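Side-chain contacts in bacillaene synthase dehydratase PksH (Bacillus subtilis, PDB 3HP0), which catalyses the dehydration of a carrier-tethered (S)-3-hydroxy-3-methylglutaryl group to a 3-methylglutaconyl group during synthesis of the antibiotic bacillaene: residues H195-R198 and L199-L202; D185-S188 and D189-L192; S84-E87 and P88-D91; I207-Y210 and K211-M214. All coordinates share one frame; numbering follows the deposited sequence.

Along the chain the order is contact 3, contact 2, contact 1, contact 4. Contacts 2 and 1 sit at the start and end of helix 190-199, their centres about 15 Å apart. Contact 4 lies in the next helix, 204-217, its centre about 16 Å from that of contact 1, and the two meet where Leu202 CB packs on Ile207 CD1 at 3.9 Å. Contact 3, at the start of helix 87-98, touches none of the others; its centre lies about 32 Å from that of contact 2, on the opposite side of the chain's centre, and about 24 Å from that of contact 4. It is also the one near the catalytic residues Asp68 and Glu137, whereas the other three lie away from them.

Contact 1: H195-R198 and L199-L202; sequences HLLR and LRRL
Leu199 lays its CB and CG against the carbonyl oxygen of His195 just where helix 190-199 gives way to a type II beta turn running from Leu199 to Leu202. This is the firm side of the contact. Leu199 CG comes within 3.2 Å of His195 O, the same oxygen that takes the backbone N-H of Leu199 at 2.8 Å from N to O. One further helical bond follows, Arg200 N to Leu196 O at 3.0 Å, before Arg200 leaves helical geometry. The turn then closes with Leu202 N bonded to Leu199 O at 3.0 Å. With CG of Leu199 anti to its carbonyl carbon (chi1 -70°), the leucine reaches the sheet, where it touches Val53, Val102 and Ile104; Leu196 joins it on Val53 and Ile104.

The arginine side is much looser and faces solvent. Arg200 runs alongside Leu197, the two pointing the same way, and its NH1 is 3.8 Å from Leu197 CD1. Arg201 sets its CB 3.3 Å from Arg198 O, and its extended chain then crosses that of Arg198. The two guanidinium groups carry like charge, which would tend to push them apart, although exposure to water probably softens the effect. Their planes stand 71° apart, and Arg198 NH2 approaches Arg201 NH1 to 3.6 Å.

Contact 2: D185-S188 and D189-L192; sequences DAES and DVLL
Leu191 overlaps Asp185 with a single methyl: CD2 rests 3.7 Å from Asp185 CB, beside the aspartate's backbone. Placing CG anti to the backbone N (chi1 -177°) swings this leucine back from the first turn of helix 190-199 toward the loop that leads into it. The second hydrophobic touch comes from Val190. Its CG2, the branch lying beside its own backbone N, meets Glu187 CB at 3.9 Å, so the valine covers the base of the glutamate while the extended Glu187 chain carries its carboxylate onward.

Between these two overlaps sits the carbonyl oxygen of Glu187, which faces three successive N-H groups at the helix start. Leu191 N bonds to it well, at 3.0 Å with an N-H...O angle of 156° and in the carbonyl plane, while Val190 N and Asp189 N add only weak bonds. The loop before it is tied as well: Asp185 OD1 uses its anti lone pair to accept from Glu187 N at 2.7 Å, an almost straight bond that makes an Asx turn. Ser188 then centres an inverse gamma turn, with its side chain packed on Arg108 and Asp128.

Asp189 occupies the N-cap position, yet its side chain makes no capping bond; OD1 accepts instead from His106 NE2. The chemistry therefore implies a division of labour in which a backbone carbonyl takes one good helical bond and two weak ones, and the carboxylate at the cap position ties the helix start to His106 of strand 102-107, with a weaker, long-range ionic pull from Arg108 just beyond it.

Contact 3: S84-E87 and P88-D91; sequences SSQE and PLYD
The carboxylates of Glu87 and Asp91, one helical turn apart, pass each other with their planes 48° apart. Asp91 OD2 lies 3.5 Å from Glu87 OE2 and also touches Glu87 CG at 3.1 Å. Two like charges this close would be costly alone, but Lys225 of helix 220-235 makes salt bridges to both, through Glu87 OE2 and Asp91 OD1, and its positive charge probably offsets the repulsion.

The Gln86 amide is the next flat group. Its chain, bent at chi2 (-53°), runs beside Leu89 and brings OE1 to 3.8 Å from Leu89 CD2, while NE2 makes a weak bond back to Ser84 O. The Tyr90 ring, in contrast, leads away from the segment before it: only CB stays near, 3.6 Å from Gln86 O. Farther out the ring meets Phe150 of helix 148-155 and its hydroxyl is hydrogen-bonded to Val221 O of helix 220-235, so the tyrosine links the start of helix 87-98 to both.

Beneath these groups the backbone begins its helical bonding, Tyr90 N to Gln86 O and Asp91 N to Glu87 O, both 2.8 Å. Pro88 has no N-H to give, and it sits in the first turn, where none is required; its ring and Leu89 pack on Ile36. This is a helix N-terminus of the crotonase fold, with Gln86 at the N-cap position and its side chain about 10 Å from that of the catalytic Asp68.

Contact 4: I207-Y210 and K211-M214; sequences IAHY and KQFM
Tyr210 and Met214, the latter built as selenomethionine, meet one turn apart on the exposed side of helix 204-217 in a Met-aromatic contact. The tyrosine has the most surface buried here. With CG anti to the backbone N (chi1 165°), its ring runs forward along the helix, and Met214 crosses it near the hydroxyl end: Met214 CG is 3.4 Å from Tyr210 CZ. The selenium lies 5.1 Å from the ring centroid and 57° off the ring normal, so it approaches obliquely.

Lys211 comes second. Its CG packs against Ile207, 4.1 Å from CG2, and the two side chains run alongside each other. Bends at chi2 and chi3 then steer the lysine inward, where NZ forms a salt bridge with Asp123 and a hydrogen bond with Tyr101 O. A buried ammonium is thus supplied with both charge and a carbonyl, which presumably favours its protonated form.

On the other side of the helix, Gln212 travels beside His209, with amide and ring planes 83° apart. A water bridges them: it donates to Gln212 OE1 at 3.1 Å and lies in plane at the ring edge, hydrogen-bonded to His209 ND1. Regular backbone bonds run beneath all these pairs, among them Lys211 N to Ile207 O at 2.8 Å. At the far end of the tyrosine, Met214 CE reaches to 3.2 Å from Tyr210 OH.

Contact 1: H195-R198 and L199-L202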
# COMPACT_ATOMS: atom_id res chain seq x y z
N HIS A 195 -16.31 -7.91 10.32
CA HIS A 195 -15.01 -8.55 10.26
C HIS A 195 -14.33 -8.46 11.63
O HIS A 195 -13.85 -9.47 12.16
CB HIS A 195 -14.13 -7.90 9.19
CG HIS A 195 -14.41 -8.37 7.80
ND1 HIS A 195 -15.53 -7.98 7.08
CD2 HIS A 195 -13.76 -9.26 7.01
CE1 HIS A 195 -15.55 -8.61 5.92
NE2 HIS A 195 -14.49 -9.39 5.85
N LEU A 196 -14.31 -7.27 12.21
CA LEU A 196 -13.70 -7.07 13.53
C LEU A 196 -14.39 -7.96 14.56
O LEU A 196 -13.76 -8.49 15.46
CB LEU A 196 -13.80 -5.61 13.97
CG LEU A 196 -13.05 -4.63 13.07
CD1 LEU A 196 -13.17 -3.22 13.63
CD2 LEU A 196 -11.58 -5.05 12.97
N LEU A 197 -15.69 -8.12 14.40
CA LEU A 197 -16.48 -8.94 15.30
C LEU A 197 -15.94 -10.37 15.27
O LEU A 197 -15.71 -10.98 16.31
CB LEU A 197 -17.94 -8.89 14.88
CG LEU A 197 -19.04 -8.95 15.93
CD1 LEU A 197 -18.71 -8.06 17.12
CD2 LEU A 197 -20.35 -8.52 15.28
N ARG A 198 -15.71 -10.91 14.07
CA ARG A 198 -15.19 -12.27 13.95
C ARG A 198 -13.72 -12.37 14.33
O ARG A 198 -13.30 -13.36 14.93
CB ARG A 198 -15.36 -12.79 12.51
CG ARG A 198 -16.79 -12.90 12.02
CD ARG A 198 -17.03 -14.23 11.32
NE ARG A 198 -16.74 -15.34 12.23
CZ ARG A 198 -16.92 -16.63 11.95
NH1 ARG A 198 -17.40 -16.99 10.77
NH2 ARG A 198 -16.62 -17.55 12.85
N LEU A 199 -12.92 -11.36 13.99
CA LEU A 199 -11.50 -11.35 14.29
C LEU A 199 -11.25 -11.42 15.80
O LEU A 199 -10.33 -12.12 16.25
CB LEU A 199 -10.83 -10.13 13.65
CG LEU A 199 -10.81 -10.32 12.11
CD1 LEU A 199 -10.26 -9.09 11.40
CD2 LEU A 199 -10.01 -11.59 11.81
N ARG A 200 -12.03 -10.68 16.59
CA ARG A 200 -11.91 -10.79 18.04
C ARG A 200 -12.50 -12.19 18.08
O ARG A 200 -13.41 -12.47 17.31
CB ARG A 200 -12.81 -9.76 18.75
CG ARG A 200 -14.30 -9.96 18.55
CD ARG A 200 -15.11 -8.78 19.07
NE ARG A 200 -15.76 -9.04 20.36
CZ ARG A 200 -16.63 -8.23 20.95
NH1 ARG A 200 -16.96 -7.08 20.36
NH2 ARG A 200 -17.17 -8.56 22.11
N ARG A 201 -11.99 -13.06 18.93
CA ARG A 201 -12.41 -14.47 18.99
C ARG A 201 -11.12 -15.21 18.73
O ARG A 201 -10.99 -16.38 19.06
CB ARG A 201 -13.41 -14.87 17.89
CG ARG A 201 -14.88 -14.61 18.20
CD ARG A 201 -15.79 -15.25 17.15
NE ARG A 201 -17.19 -14.83 17.33
CZ ARG A 201 -18.24 -15.43 16.79
NH1 ARG A 201 -18.08 -16.50 16.02
NH2 ARG A 201 -19.45 -14.96 17.02
N LEU A 202 -10.20 -14.51 18.08
CA LEU A 202 -8.88 -15.06 17.81
C LEU A 202 -7.99 -14.42 18.88
O LEU A 202 -8.33 -13.36 19.41
CB LEU A 202 -8.37 -14.64 16.42
CG LEU A 202 -9.23 -14.98 15.18
CD1 LEU A 202 -8.42 -14.58 13.92
CD2 LEU A 202 -9.60 -16.46 15.16

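Contact 2: D185-S188 and D189-L192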
# COMPACT_ATOMS: atom_id res chain seq x y z
N ASP A 185 -18.62 -3.57 -0.00
CA ASP A 185 -20.04 -3.28 0.12
C ASP A 185 -20.30 -1.78 0.22
O ASP A 185 -19.42 -1.02 0.64
CB ASP A 185 -20.60 -4.00 1.36
CG ASP A 185 -22.12 -3.98 1.43
OD1 ASP A 185 -22.71 -2.90 1.67
OD2 ASP A 185 -22.72 -5.06 1.22
N ALA A 186 -21.50 -1.35 -0.14
CA ALA A 186 -21.83 0.07 -0.06
C ALA A 186 -21.68 0.54 1.39
O ALA A 186 -21.29 1.68 1.64
CB ALA A 186 -23.24 0.31 -0.53
N GLU A 187 -21.97 -0.36 2.33
CA GLU A 187 -21.84 -0.04 3.74
C GLU A 187 -20.54 -0.61 4.31
O GLU A 187 -20.54 -1.55 5.11
CB GLU A 187 -23.02 -0.61 4.53
CG GLU A 187 -24.32 0.11 4.22
CD GLU A 187 -25.50 -0.49 4.97
OE1 GLU A 187 -25.78 -1.69 4.76
OE2 GLU A 187 -26.13 0.24 5.77
N SER A 188 -19.42 -0.05 3.88
CA SER A 188 -18.13 -0.49 4.35
C SER A 188 -17.78 0.30 5.60
O SER A 188 -17.13 1.34 5.55
CB SER A 188 -17.05 -0.28 3.29
OG SER A 188 -16.83 1.11 3.10
N ASP A 189 -18.27 -0.21 6.72
CA ASP A 189 -18.10 0.35 8.05
C ASP A 189 -18.80 -0.77 8.79
O ASP A 189 -18.29 -1.34 9.76
CB ASP A 189 -18.87 1.66 8.22
CG ASP A 189 -17.97 2.90 8.12
OD1 ASP A 189 -16.75 2.75 7.91
OD2 ASP A 189 -18.50 4.03 8.25
N VAL A 190 -19.99 -1.08 8.28
CA VAL A 190 -20.79 -2.15 8.80
C VAL A 190 -20.04 -3.42 8.45
O VAL A 190 -19.93 -4.35 9.24
CB VAL A 190 -22.18 -2.19 8.14
CG1 VAL A 190 -22.94 -3.42 8.62
CG2 VAL A 190 -22.95 -0.90 8.44
N LEU A 191 -19.54 -3.45 7.22
CA LEU A 191 -18.80 -4.58 6.69
C LEU A 191 -17.52 -4.76 7.52
O LEU A 191 -17.13 -5.89 7.84
CB LEU A 191 -18.46 -4.35 5.22
CG LEU A 191 -17.74 -5.50 4.53
CD1 LEU A 191 -18.58 -6.76 4.68
CD2 LEU A 191 -17.49 -5.17 3.06
N LEU A 192 -16.88 -3.65 7.86
CA LEU A 192 -15.67 -3.70 8.66
C LEU A 192 -16.01 -4.29 10.03
O LEU A 192 -15.36 -5.22 10.48
CB LEU A 192 -15.07 -2.29 8.81
CG LEU A 192 -13.91 -2.14 9.80
CD1 LEU A 192 -12.81 -3.15 9.50
CD2 LEU A 192 -13.37 -0.72 9.72

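Contact 3: S84-E87 and P88-D91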
# COMPACT_ATOMS: atom_id res chain seq x y z
N SER A 84 16.19 7.81 -3.99
CA SER A 84 16.14 7.46 -2.56
C SER A 84 15.54 6.06 -2.37
O SER A 84 14.52 5.72 -2.98
CB SER A 84 15.32 8.53 -1.78
N SER A 85 16.15 5.25 -1.50
CA SER A 85 15.69 3.89 -1.25
C SER A 85 14.26 3.79 -0.74
O SER A 85 13.77 4.66 -0.02
CB SER A 85 16.61 3.17 -0.26
OG SER A 85 16.30 3.50 1.08
N GLN A 86 13.60 2.71 -1.13
CA GLN A 86 12.24 2.45 -0.72
C GLN A 86 12.22 1.26 0.23
O GLN A 86 11.17 0.69 0.51
CB GLN A 86 11.37 2.13 -1.94
CG GLN A 86 11.24 3.27 -2.93
CD GLN A 86 10.78 4.56 -2.27
OE1 GLN A 86 9.85 4.56 -1.46
NE2 GLN A 86 11.42 5.67 -2.64
N GLU A 87 13.40 0.89 0.73
CA GLU A 87 13.49 -0.23 1.65
C GLU A 87 12.56 -0.06 2.84
O GLU A 87 11.88 -0.99 3.25
CB GLU A 87 14.93 -0.43 2.13
CG GLU A 87 15.08 -1.38 3.31
CD GLU A 87 16.41 -2.12 3.30
OE1 GLU A 87 17.37 -1.61 2.68
OE2 GLU A 87 16.49 -3.22 3.90
N PRO A 88 12.52 1.15 3.43
CA PRO A 88 11.62 1.34 4.57
C PRO A 88 10.16 1.04 4.20
O PRO A 88 9.44 0.35 4.93
CB PRO A 88 11.85 2.80 4.94
CG PRO A 88 13.29 2.99 4.61
CD PRO A 88 13.40 2.31 3.27
N LEU A 89 9.73 1.57 3.05
CA LEU A 89 8.37 1.35 2.58
C LEU A 89 8.12 -0.15 2.34
O LEU A 89 7.09 -0.69 2.75
CB LEU A 89 8.12 2.12 1.28
CG LEU A 89 6.73 1.96 0.67
CD1 LEU A 89 5.69 2.55 1.62
CD2 LEU A 89 6.66 2.65 -0.69
N TYR A 90 9.06 -0.80 1.68
CA TYR A 90 8.92 -2.22 1.38
C TYR A 90 8.82 -3.05 2.65
O TYR A 90 7.96 -3.92 2.75
CB TYR A 90 10.10 -2.71 0.54
CG TYR A 90 9.82 -3.99 -0.23
CD1 TYR A 90 9.41 -3.94 -1.57
CD2 TYR A 90 9.99 -5.24 0.37
CE1 TYR A 90 9.19 -5.10 -2.29
CE2 TYR A 90 9.76 -6.42 -0.35
CZ TYR A 90 9.37 -6.34 -1.68
OH TYR A 90 9.21 -7.49 -2.42
N ASP A 91 9.68 -2.76 3.62
CA ASP A 91 9.68 -3.49 4.89
C ASP A 91 8.41 -3.25 5.68
O ASP A 91 7.96 -4.13 6.40
CB ASP A 91 10.90 -3.12 5.73
CG ASP A 91 12.17 -3.71 5.17
OD1 ASP A 91 12.13 -4.88 4.75
OD2 ASP A 91 13.20 -3.00 5.14

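Contact 4: I207-Y210 and K211-M214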
# COMPACT_ATOMS: atom_id res chain seq x y z
N ILE A 207 -2.71 -16.02 16.06
CA ILE A 207 -2.55 -15.21 14.87
C ILE A 207 -1.09 -15.11 14.49
O ILE A 207 -0.72 -15.32 13.33
CB ILE A 207 -3.10 -13.78 15.08
CG1 ILE A 207 -4.60 -13.84 15.40
CG2 ILE A 207 -2.85 -12.93 13.83
CD1 ILE A 207 -5.20 -12.47 15.72
N ALA A 208 -0.25 -14.78 15.47
CA ALA A 208 1.18 -14.63 15.22
C ALA A 208 1.80 -15.94 14.72
O ALA A 208 2.54 -15.93 13.74
CB ALA A 208 1.88 -14.14 16.50
N HIS A 209 1.50 -17.05 15.38
CA HIS A 209 2.05 -18.34 14.97
C HIS A 209 1.49 -18.74 13.61
O HIS A 209 2.20 -19.34 12.81
CB HIS A 209 1.70 -19.43 15.98
CG HIS A 209 2.51 -19.36 17.24
ND1 HIS A 209 3.88 -19.51 17.26
CD2 HIS A 209 2.13 -19.20 18.53
CE1 HIS A 209 4.31 -19.44 18.50
NE2 HIS A 209 3.27 -19.25 19.30
N TYR A 210 0.23 -18.42 13.35
CA TYR A 210 -0.38 -18.75 12.08
C TYR A 210 0.26 -17.94 10.96
O TYR A 210 0.62 -18.49 9.91
CB TYR A 210 -1.90 -18.51 12.10
CG TYR A 210 -2.49 -18.51 10.71
CD1 TYR A 210 -2.41 -19.64 9.90
CD2 TYR A 210 -2.99 -17.33 10.15
CE1 TYR A 210 -2.79 -19.60 8.57
CE2 TYR A 210 -3.38 -17.28 8.81
CZ TYR A 210 -3.27 -18.42 8.03
OH TYR A 210 -3.59 -18.37 6.70
N LYS A 211 0.43 -16.63 11.18
CA LYS A 211 1.06 -15.81 10.15
C LYS A 211 2.52 -16.20 9.94
O LYS A 211 3.00 -16.19 8.81
CB LYS A 211 0.92 -14.31 10.47
CG LYS A 211 -0.54 -13.85 10.59
CD LYS A 211 -0.85 -12.56 9.86
CE LYS A 211 -0.04 -11.40 10.40
NZ LYS A 211 -0.17 -10.15 9.61
N GLN A 212 3.23 -16.57 11.01
CA GLN A 212 4.62 -16.96 10.83
C GLN A 212 4.68 -18.18 9.93
O GLN A 212 5.52 -18.26 9.04
CB GLN A 212 5.30 -17.27 12.18
CG GLN A 212 5.39 -16.05 13.08
CD GLN A 212 6.13 -16.33 14.39
OE1 GLN A 212 6.32 -17.50 14.77
NE2 GLN A 212 6.53 -15.26 15.08
N PHE A 213 3.78 -19.12 10.15
CA PHE A 213 3.71 -20.33 9.33
C PHE A 213 3.48 -20.00 7.84
O PHE A 213 4.16 -20.54 6.97
CB PHE A 213 2.59 -21.23 9.86
CG PHE A 213 2.29 -22.39 8.97
CD1 PHE A 213 3.14 -23.49 8.93
CD2 PHE A 213 1.17 -22.37 8.13
CE1 PHE A 213 2.88 -24.55 8.08
CE2 PHE A 213 0.91 -23.42 7.29
CZ PHE A 213 1.77 -24.52 7.25
N MSE A 214 2.50 -19.13 7.55
CA MSE A 214 2.22 -18.74 6.16
C MSE A 214 3.47 -18.08 5.55
O MSE A 214 3.78 -18.28 4.39
CB MSE A 214 1.02 -17.78 6.07
CG MSE A 214 -0.34 -18.43 6.29
SE MSE A 214 -0.76 -19.84 4.99
CE MSE A 214 -2.14 -18.88 3.95
O HOH W 1 5.00 -20.27 14.51